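Long-range contacts in oxidoreductase protein (Agrobacterium radiobacter, PDB 5UI9), which is probably an NAD-dependent dehydrogenase of the GFO/IDH/MocA family, binding NAD and the small hydroxy acid 2,3-dihydroxy-2-methylpropanoic acid in one cleft: residues A[173-178]-A[230-235]; A[196-201]-A[330-335]; A[250-255]-A[266-271]. All blocks are in the same frame, centred on the assembly; numbering follows the deposited sequence.

Contact 1 (A[173-178]-A[230-235]); sequences RFIIED and VSYATK. With 8A1 ((2S)-2,3-dihydroxy-2-methylpropanoic acid), chain D.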
ATOM      1  N   ARG A 173      18.268   9.043 -12.012  1.00 48.25           N
ATOM      2  CA  ARG A 173      17.652   8.568 -10.775  1.00 46.27           C
ATOM      3  C   ARG A 173      17.168   9.763  -9.958  1.00 42.71           C
ATOM      4  O   ARG A 173      17.853  10.786  -9.893  1.00 40.55           O
ATOM      5  CB  ARG A 173      18.673   7.785  -9.958  1.00 48.63           C
ATOM      6  CG  ARG A 173      19.175   6.535 -10.657  1.00 52.93           C
ATOM      7  CD  ARG A 173      20.052   5.704  -9.738  1.00 55.89           C
ATOM      8  NE  ARG A 173      20.262   4.355 -10.270  1.00 60.49           N
ATOM      9  CZ  ARG A 173      20.885   3.363  -9.630  1.00 60.62           C
ATOM     10  NH1 ARG A 173      21.384   3.533  -8.400  1.00 57.26           N
ATOM     11  NH2 ARG A 173      21.005   2.180 -10.227  1.00 62.50           N
ATOM     12  N   PHE A 174      15.998   9.628  -9.330  1.00 37.91           N
ATOM     13  CA  PHE A 174      15.437  10.686  -8.481  1.00 34.85           C
ATOM     14  C   PHE A 174      14.867  10.099  -7.184  1.00 32.44           C
ATOM     15  O   PHE A 174      15.611   9.966  -6.222  1.00 29.88           O
ATOM     16  CB  PHE A 174      14.439  11.572  -9.272  1.00 35.19           C
ATOM     17  CG  PHE A 174      13.580  12.492  -8.417  1.00 34.29           C
ATOM     18  CD1 PHE A 174      14.090  13.135  -7.288  1.00 34.06           C
ATOM     19  CD2 PHE A 174      12.255  12.740  -8.777  1.00 34.53           C
ATOM     20  CE1 PHE A 174      13.289  13.973  -6.518  1.00 34.56           C
ATOM     21  CE2 PHE A 174      11.451  13.581  -8.016  1.00 34.79           C
ATOM     22  CZ  PHE A 174      11.966  14.198  -6.884  1.00 34.71           C
ATOM     23  N   ILE A 175      13.590   9.716  -7.157  1.00 31.56           N
ATOM     24  CA  ILE A 175      12.874   9.616  -5.873  1.00 31.08           C
ATOM     25  C   ILE A 175      13.351   8.511  -4.912  1.00 30.91           C
ATOM     26  O   ILE A 175      13.359   8.742  -3.708  1.00 31.08           O
ATOM     27  CB  ILE A 175      11.339   9.564  -6.059  1.00 30.45           C
ATOM     28  CG1 ILE A 175      10.625   9.938  -4.750  1.00 29.21           C
ATOM     29  CG2 ILE A 175      10.884   8.199  -6.564  1.00 30.86           C
ATOM     30  CD1 ILE A 175       9.147  10.197  -4.925  1.00 28.90           C
ATOM     31  N   ILE A 176      13.759   7.342  -5.410  1.00 31.25           N
ATOM     32  CA  ILE A 176      14.230   6.281  -4.501  1.00 32.70           C
ATOM     33  C   ILE A 176      15.542   6.704  -3.812  1.00 34.36           C
ATOM     34  O   ILE A 176      15.675   6.590  -2.584  1.00 32.96           O
ATOM     35  CB  ILE A 176      14.397   4.896  -5.179  1.00 33.41           C
ATOM     36  CG1 ILE A 176      13.104   4.465  -5.882  1.00 33.11           C
ATOM     37  CG2 ILE A 176      14.800   3.847  -4.143  1.00 33.31           C
ATOM     38  CD1 ILE A 176      13.180   3.115  -6.568  1.00 33.98           C
ATOM     39  N   GLU A 177      16.486   7.196  -4.612  1.00 34.90           N
ATOM     40  CA  GLU A 177      17.758   7.730  -4.120  1.00 37.38           C
ATOM     41  C   GLU A 177      17.587   8.942  -3.191  1.00 33.82           C
ATOM     42  O   GLU A 177      18.279   9.049  -2.188  1.00 32.39           O
ATOM     43  CB  GLU A 177      18.648   8.123  -5.305  1.00 40.00           C
ATOM     44  CG  GLU A 177      20.032   8.634  -4.926  1.00 46.09           C
ATOM     45  CD  GLU A 177      20.868   9.087  -6.115  1.00 49.72           C
ATOM     46  OE1 GLU A 177      21.982   9.595  -5.872  1.00 55.02           O
ATOM     47  OE2 GLU A 177      20.427   8.951  -7.281  1.00 53.96           O
ATOM     48  N   ASP A 178      16.681   9.849  -3.530  1.00 31.63           N
ATOM     49  CA  ASP A 178      16.521  11.084  -2.769  1.00 31.94           C
ATOM     50  C   ASP A 178      15.658  10.915  -1.517  1.00 31.98           C
ATOM     51  O   ASP A 178      16.002  11.412  -0.441  1.00 31.10           O
ATOM     52  CB  ASP A 178      15.903  12.176  -3.640  1.00 33.81           C
ATOM     53  CG  ASP A 178      15.600  13.439  -2.852  1.00 35.34           C
ATOM     54  OD1 ASP A 178      16.518  13.929  -2.154  1.00 35.21           O
ATOM     55  OD2 ASP A 178      14.448  13.925  -2.916  1.00 35.18           O
ATOM     56  N   VAL A 230       6.179   5.795  -2.476  1.00 28.21           N
ATOM     57  CA  VAL A 230       6.629   7.171  -2.516  1.00 27.04           C
ATOM     58  C   VAL A 230       6.254   7.817  -3.846  1.00 26.11           C
ATOM     59  O   VAL A 230       6.212   7.148  -4.887  1.00 26.06           O
ATOM     60  CB  VAL A 230       8.152   7.303  -2.230  1.00 27.03           C
ATOM     61  CG1 VAL A 230       8.464   6.786  -0.834  1.00 27.07           C
ATOM     62  CG2 VAL A 230       9.003   6.585  -3.271  1.00 27.04           C
ATOM     63  N   SER A 231       5.971   9.117  -3.789  1.00 25.25           N
ATOM     64  CA  SER A 231       5.576   9.887  -4.959  1.00 26.05           C
ATOM     65  C   SER A 231       5.819  11.369  -4.724  1.00 26.32           C
ATOM     66  O   SER A 231       5.498  11.877  -3.644  1.00 27.05           O
ATOM     67  CB  SER A 231       4.087   9.668  -5.258  1.00 25.93           C
ATOM     68  OG  SER A 231       3.617  10.533  -6.289  1.00 26.25           O
ATOM     69  N   TYR A 232       6.394  12.042  -5.721  1.00 26.64           N
ATOM     70  CA  TYR A 232       6.428  13.512  -5.788  1.00 27.38           C
ATOM     71  C   TYR A 232       5.491  14.069  -6.889  1.00 27.90           C
ATOM     72  O   TYR A 232       5.620  15.233  -7.295  1.00 27.86           O
ATOM     73  CB  TYR A 232       7.866  14.018  -5.968  1.00 28.26           C
ATOM     74  CG  TYR A 232       8.572  14.357  -4.666  1.00 29.11           C
ATOM     75  CD1 TYR A 232       8.036  15.306  -3.783  1.00 29.91           C
ATOM     76  CD2 TYR A 232       9.777  13.750  -4.316  1.00 29.29           C
ATOM     77  CE1 TYR A 232       8.681  15.634  -2.600  1.00 29.69           C
ATOM     78  CE2 TYR A 232      10.422  14.070  -3.128  1.00 29.44           C
ATOM     79  CZ  TYR A 232       9.870  15.011  -2.279  1.00 29.44           C
ATOM     80  OH  TYR A 232      10.500  15.334  -1.106  1.00 29.91           O
ATOM     81  N   ALA A 233       4.534  13.254  -7.339  1.00 28.12           N
ATOM     82  CA  ALA A 233       3.532  13.674  -8.333  1.00 29.23           C
ATOM     83  C   ALA A 233       2.088  13.498  -7.823  1.00 30.23           C
ATOM     84  O   ALA A 233       1.159  13.342  -8.614  1.00 29.94           O
ATOM     85  CB  ALA A 233       3.739  12.904  -9.629  1.00 29.60           C
ATOM     86  N   THR A 234       1.909  13.553  -6.503  1.00 29.73           N
ATOM     87  CA  THR A 234       0.618  13.337  -5.868  1.00 30.48           C
ATOM     88  C   THR A 234       0.010  14.699  -5.508  1.00 31.21           C
ATOM     89  O   THR A 234       0.614  15.470  -4.765  1.00 32.00           O
ATOM     90  CB  THR A 234       0.783  12.439  -4.627  1.00 30.32           C
ATOM     91  OG1 THR A 234       1.272  11.153  -5.036  1.00 30.03           O
ATOM     92  CG2 THR A 234      -0.542  12.248  -3.892  1.00 30.96           C
ATOM     93  N   LYS A 235      -1.182  14.985  -6.034  1.00 31.49           N
ATOM     94  CA  LYS A 235      -1.831  16.299  -5.873  1.00 32.59           C
ATOM     95  C   LYS A 235      -3.023  16.189  -4.938  1.00 31.88           C
ATOM     96  O   LYS A 235      -4.122  15.781  -5.350  1.00 32.01           O
ATOM     97  CB  LYS A 235      -2.261  16.845  -7.234  1.00 35.30           C
ATOM     98  CG  LYS A 235      -1.070  17.184  -8.114  1.00 39.54           C
ATOM     99  CD  LYS A 235      -1.432  17.303  -9.585  1.00 43.32           C
ATOM    100  CE  LYS A 235      -0.173  17.542 -10.409  1.00 45.96           C
ATOM    101  NZ  LYS A 235      -0.499  17.832 -11.826  1.00 49.42           N
TER
HETATM  102  OXT 8A1 D 402      14.618  15.548   3.041  1.00 31.39           O
HETATM  103  C   8A1 D 402      15.193  15.135   2.006  1.00 33.73           C
HETATM  104  O   8A1 D 402      16.172  14.358   2.048  1.00 33.42           O
HETATM  105  CA  8A1 D 402      14.685  15.576   0.657  1.00 33.73           C
HETATM  106  CB  8A1 D 402      13.722  14.488   0.181  1.00 33.14           C
HETATM  107  O1  8A1 D 402      13.023  14.880  -1.005  1.00 31.24           O
HETATM  108  O2  8A1 D 402      15.784  15.706  -0.260  1.00 33.85           O
HETATM  109  C3  8A1 D 402      14.004  16.941   0.769  1.00 33.10           C

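Contact 2 (A[196-201]-A[330-335]); sequences TLTART and YESAAN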
ATOM      1  N   THR A 196      14.039  -9.888   1.149  1.00 40.53           N
ATOM      2  CA  THR A 196      13.788  -9.739  -0.290  1.00 40.74           C
ATOM      3  C   THR A 196      12.922  -8.514  -0.565  1.00 39.37           C
ATOM      4  O   THR A 196      12.211  -8.023   0.315  1.00 37.68           O
ATOM      5  CB  THR A 196      13.130 -10.995  -0.907  1.00 41.18           C
ATOM      6  OG1 THR A 196      11.942 -11.321  -0.185  1.00 42.73           O
ATOM      7  CG2 THR A 196      14.067 -12.192  -0.861  1.00 42.46           C
ATOM      8  N   LEU A 197      12.998  -8.042  -1.805  1.00 40.03           N
ATOM      9  CA  LEU A 197      12.441  -6.756  -2.206  1.00 38.81           C
ATOM     10  C   LEU A 197      12.018  -6.781  -3.679  1.00 38.23           C
ATOM     11  O   LEU A 197      12.712  -7.359  -4.513  1.00 39.02           O
ATOM     12  CB  LEU A 197      13.511  -5.687  -1.967  1.00 38.50           C
ATOM     13  CG  LEU A 197      13.221  -4.221  -2.281  1.00 37.99           C
ATOM     14  CD1 LEU A 197      13.986  -3.292  -1.348  1.00 38.81           C
ATOM     15  CD2 LEU A 197      13.524  -3.873  -3.734  1.00 38.66           C
ATOM     16  N   THR A 198      10.880  -6.155  -3.980  1.00 37.55           N
ATOM     17  CA  THR A 198      10.393  -5.984  -5.354  1.00 37.94           C
ATOM     18  C   THR A 198       9.896  -4.554  -5.536  1.00 35.83           C
ATOM     19  O   THR A 198       9.158  -4.051  -4.691  1.00 35.20           O
ATOM     20  CB  THR A 198       9.216  -6.930  -5.672  1.00 40.66           C
ATOM     21  OG1 THR A 198       9.374  -8.160  -4.959  1.00 49.37           O
ATOM     22  CG2 THR A 198       9.140  -7.215  -7.160  1.00 41.30           C
ATOM     23  N   ALA A 199      10.287  -3.907  -6.633  1.00 33.94           N
ATOM     24  CA  ALA A 199       9.996  -2.487  -6.839  1.00 32.87           C
ATOM     25  C   ALA A 199       9.473  -2.184  -8.237  1.00 32.92           C
ATOM     26  O   ALA A 199       9.732  -2.922  -9.187  1.00 33.35           O
ATOM     27  CB  ALA A 199      11.228  -1.650  -6.546  1.00 32.41           C
ATOM     28  N   ARG A 200       8.716  -1.091  -8.328  1.00 33.52           N
ATOM     29  CA  ARG A 200       8.187  -0.559  -9.582  1.00 33.16           C
ATOM     30  C   ARG A 200       8.343   0.949  -9.549  1.00 32.82           C
ATOM     31  O   ARG A 200       8.103   1.567  -8.514  1.00 33.61           O
ATOM     32  CB  ARG A 200       6.701  -0.899  -9.735  1.00 33.08           C
ATOM     33  CG  ARG A 200       6.389  -2.379  -9.707  1.00 34.09           C
ATOM     34  CD  ARG A 200       6.934  -3.081 -10.932  1.00 36.80           C
ATOM     35  NE  ARG A 200       6.528  -4.486 -10.953  1.00 39.17           N
ATOM     36  CZ  ARG A 200       7.207  -5.499 -10.423  1.00 42.39           C
ATOM     37  NH1 ARG A 200       8.396  -5.330  -9.846  1.00 44.59           N
ATOM     38  NH2 ARG A 200       6.694  -6.720 -10.501  1.00 45.20           N
ATOM     39  N   THR A 201       8.739   1.532 -10.676  1.00 32.14           N
ATOM     40  CA  THR A 201       8.932   2.976 -10.793  1.00 32.72           C
ATOM     41  C   THR A 201       8.345   3.529 -12.084  1.00 33.74           C
ATOM     42  O   THR A 201       8.202   2.809 -13.070  1.00 35.04           O
ATOM     43  CB  THR A 201      10.422   3.355 -10.809  1.00 32.98           C
ATOM     44  OG1 THR A 201      11.045   2.785 -11.965  1.00 33.58           O
ATOM     45  CG2 THR A 201      11.123   2.868  -9.556  1.00 32.36           C
ATOM     46  N   TYR A 330      16.162  -0.141  -7.522  1.00 34.69           N
ATOM     47  CA  TYR A 330      16.482   0.234  -8.910  1.00 35.54           C
ATOM     48  C   TYR A 330      16.690  -0.996  -9.790  1.00 38.25           C
ATOM     49  O   TYR A 330      16.149  -1.065 -10.898  1.00 39.08           O
ATOM     50  CB  TYR A 330      17.702   1.165  -8.980  1.00 35.42           C
ATOM     51  CG  TYR A 330      17.367   2.603  -8.640  1.00 33.85           C
ATOM     52  CD1 TYR A 330      16.546   3.353  -9.476  1.00 33.52           C
ATOM     53  CD2 TYR A 330      17.850   3.206  -7.475  1.00 34.29           C
ATOM     54  CE1 TYR A 330      16.216   4.662  -9.174  1.00 32.97           C
ATOM     55  CE2 TYR A 330      17.529   4.524  -7.164  1.00 33.70           C
ATOM     56  CZ  TYR A 330      16.708   5.247  -8.022  1.00 33.05           C
ATOM     57  OH  TYR A 330      16.368   6.547  -7.732  1.00 31.68           O
ATOM     58  N   GLU A 331      17.462  -1.958  -9.288  1.00 40.36           N
ATOM     59  CA  GLU A 331      17.665  -3.242  -9.972  1.00 43.02           C
ATOM     60  C   GLU A 331      16.326  -3.908 -10.290  1.00 41.64           C
ATOM     61  O   GLU A 331      16.049  -4.223 -11.447  1.00 41.70           O
ATOM     62  CB  GLU A 331      18.532  -4.176  -9.120  1.00 45.26           C
ATOM     63  CG  GLU A 331      18.946  -5.475  -9.801  1.00 49.74           C
ATOM     64  CD  GLU A 331      19.863  -6.342  -8.940  1.00 53.90           C
ATOM     65  OE1 GLU A 331      20.618  -5.801  -8.092  1.00 56.37           O
ATOM     66  OE2 GLU A 331      19.828  -7.582  -9.115  1.00 56.23           O
ATOM     67  N   SER A 332      15.497  -4.088  -9.261  1.00 39.18           N
ATOM     68  CA  SER A 332      14.193  -4.748  -9.398  1.00 39.11           C
ATOM     69  C   SER A 332      13.261  -4.048 -10.381  1.00 39.98           C
ATOM     70  O   SER A 332      12.575  -4.712 -11.156  1.00 39.99           O
ATOM     71  CB  SER A 332      13.492  -4.852  -8.041  1.00 38.72           C
ATOM     72  OG  SER A 332      12.222  -5.467  -8.175  1.00 35.95           O
ATOM     73  N   ALA A 333      13.240  -2.717 -10.342  1.00 38.83           N
ATOM     74  CA  ALA A 333      12.377  -1.933 -11.225  1.00 40.23           C
ATOM     75  C   ALA A 333      12.765  -2.069 -12.696  1.00 42.30           C
ATOM     76  O   ALA A 333      11.899  -2.010 -13.561  1.00 41.55           O
ATOM     77  CB  ALA A 333      12.383  -0.468 -10.810  1.00 38.69           C
ATOM     78  N   ALA A 334      14.058  -2.245 -12.970  1.00 46.45           N
ATOM     79  CA  ALA A 334      14.555  -2.425 -14.342  1.00 49.44           C
ATOM     80  C   ALA A 334      14.318  -3.846 -14.874  1.00 51.59           C
ATOM     81  O   ALA A 334      13.883  -4.013 -16.006  1.00 52.08           O
ATOM     82  CB  ALA A 334      16.037  -2.076 -14.418  1.00 49.14           C
ATOM     83  N   ASN A 335      14.610  -4.851 -14.046  1.00 56.78           N
ATOM     84  CA  ASN A 335      14.500  -6.279 -14.417  1.00 60.56           C
ATOM     85  C   ASN A 335      13.097  -6.861 -14.229  1.00 59.77           C
ATOM     86  O   ASN A 335      12.760  -7.868 -14.849  1.00 61.21           O
ATOM     87  CB  ASN A 335      15.474  -7.128 -13.579  1.00 63.76           C
ATOM     88  CG  ASN A 335      16.927  -6.698 -13.738  1.00 67.78           C
ATOM     89  OD1 ASN A 335      17.391  -6.408 -14.844  1.00 68.04           O
ATOM     90  ND2 ASN A 335      17.656  -6.665 -12.625  1.00 71.67           N
TER
HETATM   91  O   HOH W   1       9.026  -0.480 -12.959  1.00 35.60           O

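Contact 3 (A[250-255]-A[266-271]); sequences GTQGTI and TGPNGM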
ATOM      1  N   GLY A 250      -0.499  -5.590  14.036  1.00 36.84           N
ATOM      2  CA  GLY A 250       0.101  -6.595  14.905  1.00 38.28           C
ATOM      3  C   GLY A 250      -0.929  -7.593  15.392  1.00 39.27           C
ATOM      4  O   GLY A 250      -2.135  -7.416  15.184  1.00 36.60           O
ATOM      5  N   THR A 251      -0.447  -8.638  16.054  1.00 42.14           N
ATOM      6  CA  THR A 251      -1.312  -9.719  16.547  1.00 44.01           C
ATOM      7  C   THR A 251      -2.362  -9.266  17.574  1.00 45.61           C
ATOM      8  O   THR A 251      -3.428  -9.877  17.667  1.00 45.98           O
ATOM      9  CB  THR A 251      -0.485 -10.862  17.175  1.00 45.08           C
ATOM     10  OG1 THR A 251       0.367 -10.327  18.194  1.00 45.59           O
ATOM     11  CG2 THR A 251       0.364 -11.572  16.115  1.00 44.72           C
ATOM     12  N   GLN A 252      -2.059  -8.208  18.330  1.00 47.31           N
ATOM     13  CA  GLN A 252      -2.970  -7.672  19.358  1.00 50.35           C
ATOM     14  C   GLN A 252      -3.458  -6.238  19.094  1.00 48.54           C
ATOM     15  O   GLN A 252      -4.108  -5.645  19.963  1.00 49.12           O
ATOM     16  CB  GLN A 252      -2.289  -7.723  20.733  1.00 53.47           C
ATOM     17  CG  GLN A 252      -1.954  -9.121  21.223  1.00 58.24           C
ATOM     18  CD  GLN A 252      -1.108  -9.111  22.491  1.00 64.22           C
ATOM     19  OE1 GLN A 252      -1.003  -8.095  23.186  1.00 67.45           O
ATOM     20  NE2 GLN A 252      -0.495 -10.252  22.796  1.00 68.02           N
ATOM     21  N   GLY A 253      -3.169  -5.671  17.921  1.00 44.85           N
ATOM     22  CA  GLY A 253      -3.556  -4.286  17.666  1.00 42.17           C
ATOM     23  C   GLY A 253      -3.051  -3.651  16.388  1.00 39.45           C
ATOM     24  O   GLY A 253      -2.506  -4.324  15.510  1.00 39.25           O
ATOM     25  N   THR A 254      -3.243  -2.337  16.307  1.00 38.03           N
ATOM     26  CA  THR A 254      -2.851  -1.540  15.149  1.00 36.57           C
ATOM     27  C   THR A 254      -2.249  -0.201  15.554  1.00 36.30           C
ATOM     28  O   THR A 254      -2.625   0.374  16.582  1.00 35.48           O
ATOM     29  CB  THR A 254      -4.055  -1.221  14.246  1.00 36.34           C
ATOM     30  OG1 THR A 254      -5.115  -0.658  15.030  1.00 37.29           O
ATOM     31  CG2 THR A 254      -4.542  -2.464  13.538  1.00 37.05           C
ATOM     32  N   ILE A 255      -1.321   0.286  14.731  1.00 35.21           N
ATOM     33  CA  ILE A 255      -0.862   1.669  14.785  1.00 36.24           C
ATOM     34  C   ILE A 255      -1.269   2.333  13.475  1.00 35.54           C
ATOM     35  O   ILE A 255      -1.065   1.766  12.403  1.00 34.85           O
ATOM     36  CB  ILE A 255       0.674   1.772  14.956  1.00 36.75           C
ATOM     37  CG1 ILE A 255       1.114   1.204  16.311  1.00 38.00           C
ATOM     38  CG2 ILE A 255       1.141   3.220  14.800  1.00 36.86           C
ATOM     39  CD1 ILE A 255       2.612   0.970  16.422  1.00 37.64           C
ATOM     40  N   THR A 266      -4.607   1.188  18.801  1.00 45.76           N
ATOM     41  CA  THR A 266      -5.643   0.360  19.424  1.00 49.25           C
ATOM     42  C   THR A 266      -5.022  -0.970  19.827  1.00 49.02           C
ATOM     43  O   THR A 266      -4.294  -1.582  19.046  1.00 46.44           O
ATOM     44  CB  THR A 266      -6.893   0.144  18.529  1.00 50.43           C
ATOM     45  OG1 THR A 266      -6.634  -0.861  17.548  1.00 56.38           O
ATOM     46  CG2 THR A 266      -7.324   1.438  17.843  1.00 49.17           C
ATOM     47  N   GLY A 267      -5.298  -1.382  21.059  1.00 50.14           N
ATOM     48  CA  GLY A 267      -4.764  -2.610  21.632  1.00 53.08           C
ATOM     49  C   GLY A 267      -5.828  -3.316  22.454  1.00 57.05           C
ATOM     50  O   GLY A 267      -7.005  -2.952  22.384  1.00 55.21           O
ATOM     51  N   PRO A 268      -5.426  -4.332  23.240  1.00 61.77           N
ATOM     52  CA  PRO A 268      -6.388  -5.089  24.058  1.00 66.73           C
ATOM     53  C   PRO A 268      -7.237  -4.235  25.027  1.00 72.07           C
ATOM     54  O   PRO A 268      -8.405  -4.555  25.249  1.00 72.38           O
ATOM     55  CB  PRO A 268      -5.494  -6.070  24.828  1.00 66.14           C
ATOM     56  CG  PRO A 268      -4.281  -6.224  23.974  1.00 64.04           C
ATOM     57  CD  PRO A 268      -4.059  -4.876  23.359  1.00 60.39           C
ATOM     58  N   ASN A 269      -6.654  -3.166  25.579  1.00 78.10           N
ATOM     59  CA  ASN A 269      -7.364  -2.259  26.498  1.00 80.99           C
ATOM     60  C   ASN A 269      -8.377  -1.369  25.760  1.00 81.09           C
ATOM     61  O   ASN A 269      -9.544  -1.295  26.156  1.00 85.41           O
ATOM     62  CB  ASN A 269      -6.367  -1.391  27.281  1.00 79.92           C
ATOM     63  N   GLY A 270      -7.927  -0.706  24.693  1.00 74.52           N
ATOM     64  CA  GLY A 270      -8.791   0.169  23.884  1.00 69.75           C
ATOM     65  C   GLY A 270      -8.024   1.035  22.890  1.00 64.59           C
ATOM     66  O   GLY A 270      -6.866   0.761  22.597  1.00 59.91           O
ATOM     67  N   MET A 271      -8.680   2.078  22.381  1.00 63.67           N
ATOM     68  CA  MET A 271      -8.073   3.026  21.438  1.00 65.47           C
ATOM     69  C   MET A 271      -7.572   4.287  22.156  1.00 65.30           C
ATOM     70  O   MET A 271      -8.231   4.792  23.068  1.00 69.35           O
ATOM     71  CB  MET A 271      -9.077   3.414  20.337  1.00 66.16           C
ATOM     72  CG  MET A 271      -8.575   4.483  19.369  1.00 67.35           C
ATOM     73  SD  MET A 271      -9.492   4.626  17.819  1.00 73.23           S
ATOM     74  CE  MET A 271     -11.185   4.772  18.396  1.00 73.23           C
TER

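Contact 1 (A[173-178]-A[230-235])
The rings of Phe174 and Tyr232 lie nearly parallel, their planes 14° apart, but slid so far past each other that they barely overlap and the centroids stand 5.7 Å apart. What meets is the rim: Phe174 CZ comes to 3.4 Å from Tyr232 CD2, obliquely to both rings. One face of the Phe174 ring carries CB of its own neighbour Ile175, offset toward the rim, while a third ring, that of Phe162, meets it at a steeper tilt. Near the plane of the Tyr232 ring, at its edge, sits O1 of the bound dihydroxymethylpropanoic acid, which takes a hydrogen bond from Tyr232 OH (2.6 Å). Ile175 meets the tyrosine alongside the phenylalanine. With CG1 anti to the backbone N (chi1 -161°) and the chain extended beyond it, CD1 reaches the strand end, 3.4 Å from Tyr232 N and 4.0 Å from Val230 CG2. Helix 175-191, with Phe174 at its N-cap position, is thus packed against the end of strand 225-231 in the C-terminal, GFO/IDH/MocA-type domain, whose large mixed sheet the helix covers next to the pocket of the bound hydroxy acid. Asp178, in the first turn, points its carboxylate at the ligand: OD1 accepts from O2 (2.7 Å) and OD2 from O1 (2.6 Å), so two oxygens grip two hydroxyls. Lys98 forms a salt bridge with OD1 and also bonds the ligand, as do His182 and Gln165. O1 is therefore held between Asp178 and Tyr232, one partner from each segment. Tyr232 sits within an ST turn, in which Ser231 OG accepts from Ala233 N (3.1 Å) and donates to Thr234 OG1; Thr234 OG1 in turn bonds Asp249 of the second subunit.

Contact 2 (A[196-201]-A[330-335])
Ser332 holds its OG anti to the backbone N (chi1 179°), which aims the hydroxyl from helix 316-335 at the backbone of strand 194-202, where Ala199 N donates to it over 2.9 Å with an N-H...O angle of 159°. On the strand, Thr198 turns its methyl CG2 away from its own backbone N, so that CG2 lies 3.7 Å from Ser332 OG, while its OG1 bonds Thr338. Around the hydroxyl the strand packs closely: Thr198 CA is 3.4 Å from Ser332 OG, and the methyl of Ala199 stands beside Ser332 CB. The next residue, Ala333, sets its CB against both branches of Thr201, OG1 and CG2, at 3.7 and 3.8 Å, and its CA makes a C-H...O contact of 3.5 Å with Ala199 O. That carbonyl is shared. Arg200, its chain bent at chi2, folds back so that NH1 donates to Ala199 O at 2.8 Å; the oxygen lies in the guanidinium plane, but the nitrogen stands well above the carbonyl plane. The same guanidinium also serves the dimer: NE makes a salt bridge to Asp219 of the second subunit. A water accepts from Thr201 N and gives a weak bond to Ala333 O, tying the strand to the helix a second time. The helix crosses the strand at -64°, the segment axes 6.2 Å apart, a spacing that the small residues Ala199, Ser332 and Ala333 permit. Here the last long helix of the chain packs on a strand near one margin of the mixed sheet. Because Ser332 OG also bonds Arg337 O, the hydroxyl joins three pieces of backbone: the helix that bears it, the strand amide and the chain that follows the helix.

Contact 3 (A[250-255]-A[266-271])
Thr266, Gln252 and Thr254 bury the most surface here. Thr254 and Thr266 form an antiparallel hydrogen-bonded pair with CA atoms 5.5 Å apart. Thr254 N donates to Thr266 O (3.0 Å) and Thr266 N to Thr254 O (3.1 Å); each amide lies in the plane of the carbonyl it meets and approaches it at about 155°, so the two bonds are nearly equivalent. Their side chains run alongside each other from one face of the sheet, their ends heading in the same direction. In both, OG1 sits between the backbone N and the carbonyl carbon (chi1 52° in Thr254, 79° in Thr266), which brings the two hydroxyl oxygens to 2.9 Å, Thr254 OG1 to Thr266 OG1. Thr254 OG1 is also hydrogen-bonded to Lys235 O of the second subunit, and that lysine packs on Thr266, so this face of the pair belongs to the dimer contact. Next to the threonines each chain segment has a glycine. Gly253 CA makes a close C-H...O contact with Thr266 O (3.1 Å), and Gly267 CA makes another with Gln252 O. Gln252 closes the outer end: its carbonyl O lies 3.5 Å from Pro268 CD, and its extended side chain crosses the proline ring obliquely, OE1 passing CG at 3.9 Å. Strands 245-250, 253-258, 262-266 and 271-275, each antiparallel to the next in chain order, form an antiparallel meander, and this pair lies between its two middle strands.

How the contacts relate
All three contacts draw on the large mixed sheet of the C-terminal domain. Contact 1 contributes Asp178 and Tyr232 to the pocket of the bound hydroxy acid, and its Asp178 side chain lies about 4 Å from the bound NAD. Contact 2, its centre about 15 Å from that of contact 1, touches it directly, since Tyr330 OH is 3.2 Å from Glu177 N in a probable hydrogen bond; helix 175-191 is also followed in the chain by strand 194-202. Contact 3 stands apart, with nearest atoms about 17 Å from contact 1 and about 19 Å from contact 2, toward the end of the sheet opposite to contact 2. The second subunit joins contacts 1 and 3: Lys235 in one chain bonds Thr251 and Thr254 of the other.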